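PDB 3U4J: NAD-dependent aldehyde dehydrogenase from Sinorhizobium meliloti, which probably oxidises aldehydes, with NAD or NADP as electron acceptor, and binds calcium in its crystalline tetramer. Local coordinates for residues 386-391 against 408-413; 129-134 against 180-185; 234-239 against 258-263; 290-295 against 322-327. All blocks are in the same frame, centred on the assembly; numbering follows the deposited sequence.

Followed from the N terminus, the four contacts come in series, none nested in or crossing another. In interaction 2, segment 180-185 returns to 129-134 after 45 residues; its helix 174-187 links strands 153-168 and 191-195. Interaction 3 closes a shorter excursion, 18 residues between 239 and 258, and its helix 250-261 links strands 243-247 and 266-270 of the same sheet. Interaction 4 joins segments 290-295 and 322-327 across 26 residues, and interaction 1 pairs 386-391 with 408-413 across 16. Only these last two touch: Leu-408 CD2 of interaction 1 lies 3.6 Å from Leu-324 CD2 of interaction 4, so helix pair and sheet share a core.

Interaction 1: residues 386-391 against 408-413; sequences PTVFAG and LSTLTF
Thr-410 overlaps the backbone of strand 383-390 at Phe-389, where one carbonyl oxygen takes two bonds from one residue. Its OG1 donates to Phe-389 O at 3.1 Å, and the backbone N of Thr-410 reaches the same Phe-389 O at 2.9 Å, the two coming from opposite faces of the carbonyl plane. The first torsion of Thr-410 (chi1 -49°) sets the hydroxyl beside its own N, which lets both donors converge. The N-H...O angle of the backbone bond is only 141°; a valine here would probably leave Phe-389 O with that bent hydrogen bond alone from this residue. Earlier in the pairing, which is parallel, the bonds are straighter: Leu-408 N to Thr-387 O at 2.9 Å and Phe-389 N to Leu-408 O at 2.8 Å. Val-388 and Leu-408 share one face of the sheet, with Val-388 CG1 and Leu-408 CD2 loosely apposed at 4.4 Å. Phe-389 and Ser-409 point to the other, where Ser-409 OG bonds to Ile-398 O. The strands form a beta-alpha-beta unit with helix 397-400. Strand 368-371 continues the sheet beyond 383-390 and strand 307-313 beyond 407-413, while helices 285-297 and 317-330 pack on the Leu-408 face.

Interaction 2: residues 129-134 against 180-185; sequences DLWSYA and ERVPWA
Pro-183 and Ala-134 each place a carbon over an indole of the facing helix, making two CH-pi contacts. Pro-183 CG stands 3.5 Å from the centroid of the Trp-131 five-membered ring, almost over its centre. Conversely, Ala-134 CB sits 3.8 Å from the centroid of the Trp-184 six-membered ring. The CB of Trp-131 points away from the other helix, but with CG beside the backbone N (chi1 -86°) the indole swings back under the proline. An alanine in place of Trp-131 would probably open a gap beneath Pro-183 and leave Val-182 CG1 without its aromatic neighbour.

Apolar contacts surround these rings. Val-182 CG1 meets Trp-131 CH2 at 3.8 Å, Ala-134 CB touches Pro-183 CB at 3.5 Å, and Leu-130 divides its methyls, CD2 against Trp-184 CH2 and CD1 against Glu-180 CG. Tyr-133 and Trp-184 lie side by side, neither over the face of the other, planes at 23°, with Tyr-133 CD2 3.5 Å from Trp-184 CZ2.

Polar groups pair within their own helix or outside the contact. Trp-184 NE1 donates to Gly-481 O, Glu-180 OE1 holds a salt bridge to Arg-181 NH1, and Asp-129 forms salt bridges to Arg-89 and Arg-139 of the second subunit.

The short segments run nearly parallel, at 21°, and helix 174-187 is kinked near Pro-183, whose N has no hydrogen bond to the preceding turn. Helix 174-187 is the connection of a beta-alpha-beta crossover between the parallel strands 153-168 and 191-195, as in Rossmann-type dinucleotide-binding domains, with helix 117-138 packed against it.

Interaction 3: residues 234-239 against 258-263; sequences VLAEDP and EIAART
Ala-236 and Ile-259 make the closest side-chain contact between the helix ends, Ala-236 CB lying 3.7 Å from Ile-259 CG2. Ile-259 CG2 also meets Glu-237, whose OE1 comes to 4.0 Å from it. With CG1 beside the backbone N (chi1 -69°), CG2 is left anti to that N and turned to the facing helix. The backbones come near here too, with Ala-236 O 3.6 Å from Ala-260 CA.

Beside this small patch lie two waters. One donates to Ala-236 O at 2.9 Å and to Ile-259 O at 2.7 Å, and accepts from Thr-263 OG1 at 2.6 Å. The second donates to Thr-263 OG1 at 2.7 Å and also to Glu-237 O. Thr-263 OG1 is thus donor and acceptor, linking the two bridges.

Farther out, Ile-259 CG1 lies over one face of the Arg-262 guanidinium, whose NE makes a long, weak ion pair with Glu-258 of the third subunit. Asp-238 O accepts from Lys-265 NZ. Helix 250-261 connects the parallel strands 243-247 and 266-270, a beta-alpha-beta unit.

Chemically, backbone carbonyls near the ends of both helices are joined through solvent and one hydroxyl, the direct contact being van der Waals, largely through the Ala-236 and Ile-259 methyls.

Interaction 4: residues 290-295 against 322-327; sequences DGIAYG and ERLLDI
This helix-helix contact lies beside the sheet that holds strands 275-279, 307-313 and 407-413, with Ala-293 of helix 285-297 fitted against Leu-324 and Ile-327 of helix 317-330. The short segments cross at 50° with their axes 9.1 Å apart, and the CB of Ala-293 points toward the other helix near the closest backbone approach. Ala-293 CB lies 3.8 Å from Ile-327 CG2 and 3.9 Å from Leu-324 CD1. The leucine methyl comes nearer still to the backbone, Leu-324 CD1 standing 3.6 Å from Ala-293 N. With CG anti to the backbone N (chi1 172°), the leucine carries its branched end toward helix 285-297.

Helix 285-297 is the connection of a beta-alpha-beta crossover between the parallel strands 275-279 and 307-313, and helix 317-330 follows the latter. Ile-292 faces that sheet, touching Gln-277 and Val-279, while its CG2 meets Leu-324 CD1 at 3.9 Å, the two side chains at about a right angle.

On the other flank of Ala-293, Ile-327 CD1 rests against Asp-290 CA at 3.8 Å. The Asp-290 carboxylate serves the tetramer instead: OD1 and OD2 accept from the backbone N atoms of Trp-504 and Phe-505 of the third subunit, whose Phe-505 also packs on Ile-327.

Interaction 1: residues 386-391 against 408-413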
loop_
_atom_site.group_PDB
_atom_site.type_symbol
_atom_site.label_atom_id
_atom_site.label_comp_id
_atom_site.label_asym_id
_atom_site.label_seq_id
_atom_site.Cartn_x
_atom_site.Cartn_y
_atom_site.Cartn_z
ATOM N N PRO A 386 7.206 41.776 -18.044
ATOM C CA PRO A 386 8.043 40.946 -17.193
ATOM C C PRO A 386 8.892 41.825 -16.270
ATOM O O PRO A 386 9.569 42.771 -16.738
ATOM C CB PRO A 386 8.933 40.216 -18.194
ATOM C CG PRO A 386 8.082 40.082 -19.389
ATOM C CD PRO A 386 7.313 41.376 -19.462
ATOM N N THR A 387 8.852 41.503 -14.984
ATOM C CA THR A 387 9.415 42.366 -13.953
ATOM C C THR A 387 10.345 41.611 -13.019
ATOM O O THR A 387 10.011 40.513 -12.542
ATOM C CB THR A 387 8.271 43.045 -13.151
ATOM O OG1 THR A 387 7.432 43.791 -14.060
ATOM C CG2 THR A 387 8.830 43.980 -12.028
ATOM N N VAL A 388 11.515 42.201 -12.759
ATOM C CA VAL A 388 12.497 41.624 -11.836
ATOM C C VAL A 388 12.980 42.671 -10.818
ATOM O O VAL A 388 13.375 43.778 -11.199
ATOM C CB VAL A 388 13.713 41.060 -12.587
ATOM C CG1 VAL A 388 14.753 40.527 -11.592
ATOM C CG2 VAL A 388 13.290 39.979 -13.585
ATOM N N PHE A 389 12.908 42.323 -9.533
ATOM C CA PHE A 389 13.508 43.116 -8.449
ATOM C C PHE A 389 14.739 42.420 -7.880
ATOM O O PHE A 389 14.744 41.190 -7.682
ATOM C CB PHE A 389 12.533 43.326 -7.307
ATOM C CG PHE A 389 11.491 44.371 -7.558
ATOM C CD1 PHE A 389 11.804 45.742 -7.463
ATOM C CD2 PHE A 389 10.173 43.994 -7.822
ATOM C CE1 PHE A 389 10.799 46.741 -7.655
ATOM C CE2 PHE A 389 9.163 44.963 -8.025
ATOM C CZ PHE A 389 9.485 46.355 -7.940
ATOM N N ALA A 390 15.776 43.207 -7.611
ATOM C CA ALA A 390 16.973 42.718 -6.955
ATOM C C ALA A 390 17.072 43.409 -5.605
ATOM O O ALA A 390 16.356 44.379 -5.347
ATOM C CB ALA A 390 18.186 43.027 -7.793
ATOM N N GLY A 391 17.940 42.904 -4.727
ATOM C CA GLY A 391 18.145 43.557 -3.421
ATOM C C GLY A 391 16.943 43.458 -2.503
ATOM O O GLY A 391 16.721 44.310 -1.641
ATOM N N LEU A 408 9.329 38.965 -10.178
ATOM C CA LEU A 408 10.293 38.209 -9.375
ATOM C C LEU A 408 10.981 39.050 -8.311
ATOM O O LEU A 408 11.407 40.181 -8.595
ATOM C CB LEU A 408 11.366 37.657 -10.294
ATOM C CG LEU A 408 12.404 36.695 -9.699
ATOM C CD1 LEU A 408 11.753 35.372 -9.230
ATOM C CD2 LEU A 408 13.471 36.440 -10.747
ATOM N N SER A 409 11.084 38.497 -7.099
ATOM C CA SER A 409 11.876 39.077 -6.016
ATOM C C SER A 409 13.127 38.230 -5.795
ATOM O O SER A 409 13.032 37.011 -5.536
ATOM C CB SER A 409 11.077 39.157 -4.719
ATOM O OG SER A 409 10.028 40.096 -4.859
ATOM N N THR A 410 14.288 38.878 -5.924
ATOM C CA THR A 410 15.583 38.212 -5.764
ATOM C C THR A 410 16.244 38.587 -4.436
ATOM O O THR A 410 16.318 39.784 -4.063
ATOM C CB THR A 410 16.540 38.557 -6.942
ATOM O OG1 THR A 410 15.851 38.361 -8.179
ATOM C CG2 THR A 410 17.796 37.673 -6.928
ATOM N N LEU A 411 16.679 37.554 -3.711
ATOM C CA LEU A 411 17.437 37.678 -2.471
ATOM C C LEU A 411 18.653 36.741 -2.573
ATOM O O LEU A 411 18.590 35.703 -3.253
ATOM C CB LEU A 411 16.578 37.267 -1.266
ATOM C CG LEU A 411 15.259 37.966 -0.928
ATOM C CD1 LEU A 411 14.039 37.399 -1.704
ATOM C CD2 LEU A 411 15.015 37.884 0.576
ATOM N N THR A 412 19.762 37.098 -1.925
ATOM C CA THR A 412 20.967 36.264 -1.989
ATOM C C THR A 412 21.175 35.553 -0.656
ATOM O O THR A 412 20.641 35.970 0.371
ATOM C CB THR A 412 22.277 37.094 -2.326
ATOM O OG1 THR A 412 22.479 38.083 -1.313
ATOM C CG2 THR A 412 22.175 37.801 -3.668
ATOM N N PHE A 413 21.955 34.473 -0.668
ATOM C CA PHE A 413 22.303 33.789 0.564
ATOM C C PHE A 413 23.720 33.261 0.414
ATOM O O PHE A 413 24.235 33.151 -0.694
ATOM C CB PHE A 413 21.329 32.627 0.850
ATOM C CG PHE A 413 21.445 31.485 -0.132
ATOM C CD1 PHE A 413 22.329 30.444 0.100
ATOM C CD2 PHE A 413 20.668 31.453 -1.291
ATOM C CE1 PHE A 413 22.452 29.386 -0.799
ATOM C CE2 PHE A 413 20.781 30.407 -2.197
ATOM C CZ PHE A 413 21.683 29.368 -1.961
#

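Interaction 2: residues 129-134 against 180-185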
loop_
_atom_site.group_PDB
_atom_site.type_symbol
_atom_site.label_atom_id
_atom_site.label_comp_id
_atom_site.label_asym_id
_atom_site.label_seq_id
_atom_site.Cartn_x
_atom_site.Cartn_y
_atom_site.Cartn_z
ATOM N N ASP A 129 -4.914 13.731 -20.123
ATOM C CA ASP A 129 -4.060 12.756 -19.414
ATOM C C ASP A 129 -4.472 12.612 -17.943
ATOM O O ASP A 129 -4.423 11.506 -17.382
ATOM C CB ASP A 129 -2.563 13.127 -19.514
ATOM C CG ASP A 129 -1.647 11.989 -19.073
ATOM O OD1 ASP A 129 -1.767 10.852 -19.589
ATOM O OD2 ASP A 129 -0.794 12.230 -18.217
ATOM N N LEU A 130 -4.888 13.721 -17.314
ATOM C CA LEU A 130 -5.409 13.649 -15.955
ATOM C C LEU A 130 -6.630 12.762 -15.877
ATOM O O LEU A 130 -6.726 11.927 -14.973
ATOM C CB LEU A 130 -5.751 15.026 -15.410
ATOM C CG LEU A 130 -4.568 15.940 -15.038
ATOM C CD1 LEU A 130 -5.107 17.385 -14.920
ATOM C CD2 LEU A 130 -3.898 15.510 -13.744
ATOM N N TRP A 131 -7.545 12.953 -16.820
ATOM C CA TRP A 131 -8.775 12.166 -16.851
ATOM C C TRP A 131 -8.383 10.705 -17.102
ATOM O O TRP A 131 -8.929 9.822 -16.459
ATOM C CB TRP A 131 -9.760 12.682 -17.931
ATOM C CG TRP A 131 -10.637 13.794 -17.427
ATOM C CD1 TRP A 131 -10.304 15.141 -17.343
ATOM C CD2 TRP A 131 -11.962 13.675 -16.903
ATOM N NE1 TRP A 131 -11.355 15.856 -16.793
ATOM C CE2 TRP A 131 -12.388 14.981 -16.532
ATOM C CE3 TRP A 131 -12.845 12.587 -16.708
ATOM C CZ2 TRP A 131 -13.648 15.226 -15.982
ATOM C CZ3 TRP A 131 -14.107 12.836 -16.159
ATOM C CH2 TRP A 131 -14.493 14.145 -15.792
ATOM N N SER A 132 -7.418 10.444 -17.997
ATOM C CA SER A 132 -7.026 9.051 -18.265
ATOM C C SER A 132 -6.374 8.381 -17.076
ATOM O O SER A 132 -6.672 7.236 -16.780
ATOM C CB SER A 132 -6.076 8.921 -19.463
ATOM O OG SER A 132 -6.677 9.500 -20.601
ATOM N N TYR A 133 -5.448 9.076 -16.432
ATOM C CA TYR A 133 -4.801 8.551 -15.230
ATOM C C TYR A 133 -5.838 8.178 -14.164
ATOM O O TYR A 133 -5.774 7.097 -13.552
ATOM C CB TYR A 133 -3.788 9.559 -14.637
ATOM C CG TYR A 133 -3.271 9.056 -13.298
ATOM C CD1 TYR A 133 -2.121 8.264 -13.206
ATOM C CD2 TYR A 133 -3.960 9.346 -12.117
ATOM C CE1 TYR A 133 -1.692 7.785 -11.959
ATOM C CE2 TYR A 133 -3.538 8.854 -10.879
ATOM C CZ TYR A 133 -2.418 8.082 -10.816
ATOM O OH TYR A 133 -2.038 7.600 -9.586
ATOM N N ALA A 134 -6.776 9.095 -13.911
ATOM C CA ALA A 134 -7.784 8.897 -12.843
ATOM C C ALA A 134 -8.719 7.761 -13.199
ATOM O O ALA A 134 -9.073 6.936 -12.352
ATOM C CB ALA A 134 -8.580 10.206 -12.632
ATOM N N GLU A 180 -8.075 18.190 -12.248
ATOM C CA GLU A 180 -7.370 17.648 -11.058
ATOM C C GLU A 180 -8.332 17.293 -9.918
ATOM O O GLU A 180 -7.919 16.719 -8.923
ATOM C CB GLU A 180 -6.383 18.664 -10.468
ATOM C CG GLU A 180 -5.230 19.110 -11.322
ATOM C CD GLU A 180 -4.402 20.209 -10.613
ATOM O OE1 GLU A 180 -4.859 20.780 -9.578
ATOM O OE2 GLU A 180 -3.295 20.514 -11.110
ATOM N N ARG A 181 -9.596 17.684 -10.023
ATOM C CA ARG A 181 -10.556 17.492 -8.903
ATOM C C ARG A 181 -11.708 16.570 -9.298
ATOM O O ARG A 181 -11.932 15.559 -8.651
ATOM C CB ARG A 181 -11.157 18.829 -8.438
ATOM C CG ARG A 181 -10.117 19.883 -7.996
ATOM C CD ARG A 181 -9.449 19.559 -6.645
ATOM N NE ARG A 181 -8.574 20.682 -6.304
ATOM C CZ ARG A 181 -7.370 20.891 -6.822
ATOM N NH1 ARG A 181 -6.818 20.002 -7.647
ATOM N NH2 ARG A 181 -6.706 21.998 -6.511
ATOM N N VAL A 182 -12.450 16.945 -10.337
ATOM C CA VAL A 182 -13.641 16.192 -10.744
ATOM C C VAL A 182 -13.369 14.686 -10.952
ATOM O O VAL A 182 -14.087 13.860 -10.402
ATOM C CB VAL A 182 -14.360 16.836 -11.978
ATOM C CG1 VAL A 182 -15.489 15.928 -12.534
ATOM C CG2 VAL A 182 -14.910 18.244 -11.625
ATOM N N PRO A 183 -12.325 14.322 -11.731
ATOM C CA PRO A 183 -12.165 12.869 -12.003
ATOM C C PRO A 183 -11.862 12.046 -10.746
ATOM O O PRO A 183 -12.319 10.918 -10.634
ATOM C CB PRO A 183 -10.961 12.814 -12.983
ATOM C CG PRO A 183 -10.853 14.174 -13.579
ATOM C CD PRO A 183 -11.349 15.130 -12.489
ATOM N N TRP A 184 -11.112 12.610 -9.801
ATOM C CA TRP A 184 -10.818 11.935 -8.565
ATOM C C TRP A 184 -12.061 11.769 -7.693
ATOM O O TRP A 184 -12.254 10.719 -7.047
ATOM C CB TRP A 184 -9.699 12.655 -7.809
ATOM C CG TRP A 184 -8.307 12.214 -8.293
ATOM C CD1 TRP A 184 -7.477 11.323 -7.671
ATOM C CD2 TRP A 184 -7.625 12.627 -9.499
ATOM N NE1 TRP A 184 -6.330 11.150 -8.420
ATOM C CE2 TRP A 184 -6.387 11.939 -9.538
ATOM C CE3 TRP A 184 -7.934 13.524 -10.539
ATOM C CZ2 TRP A 184 -5.437 12.125 -10.568
ATOM C CZ3 TRP A 184 -7.003 13.698 -11.597
ATOM C CH2 TRP A 184 -5.761 12.992 -11.598
ATOM N N ALA A 185 -12.900 12.798 -7.696
ATOM C CA ALA A 185 -14.143 12.790 -6.931
ATOM C C ALA A 185 -15.173 11.812 -7.523
ATOM O O ALA A 185 -15.626 10.892 -6.854
ATOM C CB ALA A 185 -14.719 14.257 -6.869
#

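Interaction 3: residues 234-239 against 258-263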
loop_
_atom_site.group_PDB
_atom_site.type_symbol
_atom_site.label_atom_id
_atom_site.label_comp_id
_atom_site.label_asym_id
_atom_site.label_seq_id
_atom_site.Cartn_x
_atom_site.Cartn_y
_atom_site.Cartn_z
ATOM N N VAL A 234 -23.535 28.955 -0.463
ATOM C CA VAL A 234 -24.468 27.830 -0.549
ATOM C C VAL A 234 -23.731 26.493 -0.456
ATOM O O VAL A 234 -24.106 25.650 0.349
ATOM C CB VAL A 234 -25.357 27.874 -1.801
ATOM C CG1 VAL A 234 -26.123 26.526 -1.981
ATOM C CG2 VAL A 234 -26.330 29.051 -1.704
ATOM N N LEU A 235 -22.680 26.314 -1.256
ATOM C CA LEU A 235 -21.913 25.051 -1.220
ATOM C C LEU A 235 -21.323 24.769 0.165
ATOM O O LEU A 235 -21.345 23.627 0.633
ATOM C CB LEU A 235 -20.835 25.016 -2.306
ATOM C CG LEU A 235 -21.410 24.931 -3.732
ATOM C CD1 LEU A 235 -20.297 25.076 -4.761
ATOM C CD2 LEU A 235 -22.210 23.631 -3.948
ATOM N N ALA A 236 -20.858 25.820 0.847
ATOM C CA ALA A 236 -20.266 25.626 2.166
ATOM C C ALA A 236 -21.287 25.482 3.315
ATOM O O ALA A 236 -20.968 24.884 4.372
ATOM C CB ALA A 236 -19.240 26.722 2.444
ATOM N N GLU A 237 -22.510 25.994 3.130
ATOM C CA GLU A 237 -23.529 25.785 4.182
ATOM C C GLU A 237 -24.623 24.739 3.918
ATOM O O GLU A 237 -25.217 24.239 4.868
ATOM C CB GLU A 237 -24.084 27.108 4.759
ATOM C CG GLU A 237 -24.387 28.184 3.749
ATOM C CD GLU A 237 -24.739 29.558 4.374
ATOM O OE1 GLU A 237 -23.854 30.219 4.979
ATOM O OE2 GLU A 237 -25.904 29.984 4.213
ATOM N N ASP A 238 -24.865 24.357 2.663
ATOM C CA ASP A 238 -26.007 23.488 2.381
ATOM C C ASP A 238 -25.858 22.116 3.073
ATOM O O ASP A 238 -24.830 21.474 2.926
ATOM C CB ASP A 238 -26.198 23.313 0.864
ATOM C CG ASP A 238 -27.529 22.675 0.510
ATOM O OD1 ASP A 238 -28.334 23.364 -0.128
ATOM O OD2 ASP A 238 -27.799 21.513 0.866
ATOM N N PRO A 239 -26.880 21.661 3.818
ATOM C CA PRO A 239 -26.824 20.351 4.498
ATOM C C PRO A 239 -26.670 19.137 3.574
ATOM O O PRO A 239 -26.262 18.074 4.043
ATOM C CB PRO A 239 -28.188 20.251 5.196
ATOM C CG PRO A 239 -28.643 21.655 5.340
ATOM C CD PRO A 239 -28.110 22.406 4.160
ATOM N N GLU A 258 -14.216 28.432 7.401
ATOM C CA GLU A 258 -14.922 28.696 8.670
ATOM C C GLU A 258 -16.406 28.344 8.556
ATOM O O GLU A 258 -16.985 27.755 9.477
ATOM C CB GLU A 258 -14.782 30.147 9.104
ATOM C CG GLU A 258 -13.396 30.746 8.882
ATOM C CD GLU A 258 -13.366 32.236 9.179
ATOM O OE1 GLU A 258 -14.060 32.665 10.136
ATOM O OE2 GLU A 258 -12.624 32.963 8.484
ATOM N N ILE A 259 -17.013 28.701 7.426
ATOM C CA ILE A 259 -18.450 28.429 7.217
ATOM C C ILE A 259 -18.709 26.930 7.221
ATOM O O ILE A 259 -19.605 26.432 7.920
ATOM C CB ILE A 259 -18.946 29.041 5.887
ATOM C CG1 ILE A 259 -18.950 30.571 5.992
ATOM C CG2 ILE A 259 -20.322 28.467 5.518
ATOM C CD1 ILE A 259 -18.979 31.299 4.643
ATOM N N ALA A 260 -17.889 26.204 6.453
ATOM C CA ALA A 260 -17.983 24.740 6.387
ATOM C C ALA A 260 -17.781 24.073 7.722
ATOM O O ALA A 260 -18.413 23.050 8.011
ATOM C CB ALA A 260 -16.989 24.145 5.330
ATOM N N ALA A 261 -16.902 24.620 8.551
ATOM C CA ALA A 261 -16.677 23.999 9.864
ATOM C C ALA A 261 -17.945 24.053 10.739
ATOM O O ALA A 261 -18.140 23.209 11.620
ATOM C CB ALA A 261 -15.513 24.640 10.557
ATOM N N ARG A 262 -18.814 25.030 10.473
ATOM C CA ARG A 262 -20.070 25.129 11.250
ATOM C C ARG A 262 -20.907 23.880 11.138
ATOM O O ARG A 262 -21.677 23.566 12.033
ATOM C CB ARG A 262 -20.902 26.343 10.854
ATOM C CG ARG A 262 -20.196 27.620 11.051
ATOM C CD ARG A 262 -21.013 28.806 10.566
ATOM N NE ARG A 262 -20.145 29.979 10.506
ATOM C CZ ARG A 262 -20.382 31.077 9.797
ATOM N NH1 ARG A 262 -21.474 31.195 9.050
ATOM N NH2 ARG A 262 -19.500 32.061 9.818
ATOM N N THR A 263 -20.755 23.124 10.065
ATOM C CA THR A 263 -21.567 21.919 9.981
ATOM C C THR A 263 -20.754 20.646 9.860
ATOM O O THR A 263 -21.273 19.624 9.419
ATOM C CB THR A 263 -22.678 22.009 8.882
ATOM O OG1 THR A 263 -22.090 22.310 7.608
ATOM C CG2 THR A 263 -23.724 23.114 9.251
HETATM O O HOH W 1 -21.687 24.890 7.191
HETATM O O HOH W 2 -24.346 22.230 6.053
#

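Interaction 4: residues 290-295 against 322-327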
loop_
_atom_site.group_PDB
_atom_site.type_symbol
_atom_site.label_atom_id
_atom_site.label_comp_id
_atom_site.label_asym_id
_atom_site.label_seq_id
_atom_site.Cartn_x
_atom_site.Cartn_y
_atom_site.Cartn_z
ATOM N N ASP A 290 16.844 29.490 -17.150
ATOM C CA ASP A 290 15.632 29.211 -17.912
ATOM C C ASP A 290 14.485 28.830 -16.969
ATOM O O ASP A 290 13.353 29.293 -17.123
ATOM C CB ASP A 290 15.946 28.095 -18.927
ATOM C CG ASP A 290 14.735 27.661 -19.718
ATOM O OD1 ASP A 290 14.090 26.657 -19.323
ATOM O OD2 ASP A 290 14.418 28.326 -20.737
ATOM N N GLY A 291 14.792 27.998 -15.979
ATOM C CA GLY A 291 13.809 27.574 -14.990
ATOM C C GLY A 291 13.323 28.712 -14.103
ATOM O O GLY A 291 12.165 28.717 -13.668
ATOM N N ILE A 292 14.208 29.676 -13.807
ATOM C CA ILE A 292 13.792 30.870 -13.078
ATOM C C ILE A 292 12.781 31.697 -13.895
ATOM O O ILE A 292 11.731 32.086 -13.384
ATOM C CB ILE A 292 15.010 31.758 -12.613
ATOM C CG1 ILE A 292 15.955 30.991 -11.673
ATOM C CG2 ILE A 292 14.509 33.017 -11.948
ATOM C CD1 ILE A 292 15.274 30.403 -10.408
ATOM N N ALA A 293 13.116 31.950 -15.160
ATOM C CA ALA A 293 12.228 32.650 -16.083
ATOM C C ALA A 293 10.874 31.911 -16.163
ATOM O O ALA A 293 9.814 32.512 -15.997
ATOM C CB ALA A 293 12.872 32.727 -17.466
ATOM N N TYR A 294 10.922 30.610 -16.459
ATOM C CA TYR A 294 9.708 29.789 -16.523
ATOM C C TYR A 294 8.899 29.886 -15.225
ATOM O O TYR A 294 7.691 30.066 -15.252
ATOM C CB TYR A 294 10.103 28.328 -16.765
ATOM C CG TYR A 294 8.940 27.372 -17.022
ATOM C CD1 TYR A 294 7.714 27.823 -17.553
ATOM C CD2 TYR A 294 9.079 26.007 -16.767
ATOM C CE1 TYR A 294 6.641 26.927 -17.784
ATOM C CE2 TYR A 294 8.019 25.101 -17.017
ATOM C CZ TYR A 294 6.819 25.567 -17.521
ATOM O OH TYR A 294 5.808 24.664 -17.779
ATOM N N GLY A 295 9.575 29.797 -14.085
ATOM C CA GLY A 295 8.903 29.751 -12.786
ATOM C C GLY A 295 8.088 30.986 -12.488
ATOM O O GLY A 295 7.023 30.890 -11.871
ATOM N N GLU A 322 22.452 37.824 -15.250
ATOM C CA GLU A 322 22.789 38.129 -16.657
ATOM C C GLU A 322 22.040 37.202 -17.641
ATOM O O GLU A 322 21.530 37.638 -18.676
ATOM C CB GLU A 322 24.313 37.997 -16.823
ATOM C CG GLU A 322 24.942 38.643 -18.028
ATOM C CD GLU A 322 26.482 38.522 -17.977
ATOM O OE1 GLU A 322 27.103 39.045 -17.010
ATOM O OE2 GLU A 322 27.070 37.893 -18.895
ATOM N N ARG A 323 21.978 35.914 -17.316
ATOM C CA ARG A 323 21.273 34.938 -18.164
ATOM C C ARG A 323 19.746 35.118 -18.078
ATOM O O ARG A 323 19.047 35.079 -19.099
ATOM C CB ARG A 323 21.701 33.514 -17.792
ATOM C CG ARG A 323 23.009 33.124 -18.486
ATOM C CD ARG A 323 23.801 32.003 -17.815
ATOM N NE ARG A 323 25.218 32.270 -18.088
ATOM C CZ ARG A 323 26.231 31.433 -17.887
ATOM N NH1 ARG A 323 26.026 30.216 -17.407
ATOM N NH2 ARG A 323 27.465 31.824 -18.184
ATOM N N LEU A 324 19.255 35.338 -16.861
ATOM C CA LEU A 324 17.822 35.552 -16.622
ATOM C C LEU A 324 17.308 36.799 -17.348
ATOM O O LEU A 324 16.266 36.766 -17.985
ATOM C CB LEU A 324 17.547 35.678 -15.138
ATOM C CG LEU A 324 16.107 36.094 -14.803
ATOM C CD1 LEU A 324 15.089 35.017 -15.258
ATOM C CD2 LEU A 324 15.993 36.371 -13.341
ATOM N N LEU A 325 18.062 37.892 -17.273
ATOM C CA LEU A 325 17.648 39.126 -17.935
ATOM C C LEU A 325 17.698 39.028 -19.449
ATOM O O LEU A 325 16.847 39.592 -20.145
ATOM C CB LEU A 325 18.453 40.322 -17.425
ATOM C CG LEU A 325 18.246 40.659 -15.951
ATOM C CD1 LEU A 325 19.270 41.738 -15.576
ATOM C CD2 LEU A 325 16.828 41.140 -15.643
ATOM N N ASP A 326 18.665 38.286 -19.967
ATOM C CA ASP A 326 18.718 38.058 -21.406
ATOM C C ASP A 326 17.465 37.328 -21.904
ATOM O O ASP A 326 16.881 37.700 -22.934
ATOM C CB ASP A 326 19.986 37.295 -21.802
ATOM C CG ASP A 326 20.263 37.374 -23.297
ATOM O OD1 ASP A 326 20.288 38.509 -23.837
ATOM O OD2 ASP A 326 20.453 36.312 -23.937
ATOM N N ILE A 327 17.041 36.292 -21.176
ATOM C CA ILE A 327 15.803 35.588 -21.538
ATOM C C ILE A 327 14.623 36.559 -21.419
ATOM O O ILE A 327 13.778 36.635 -22.313
ATOM C CB ILE A 327 15.581 34.293 -20.688
ATOM C CG1 ILE A 327 16.628 33.227 -21.068
ATOM C CG2 ILE A 327 14.198 33.730 -20.916
ATOM C CD1 ILE A 327 16.866 32.113 -20.001
#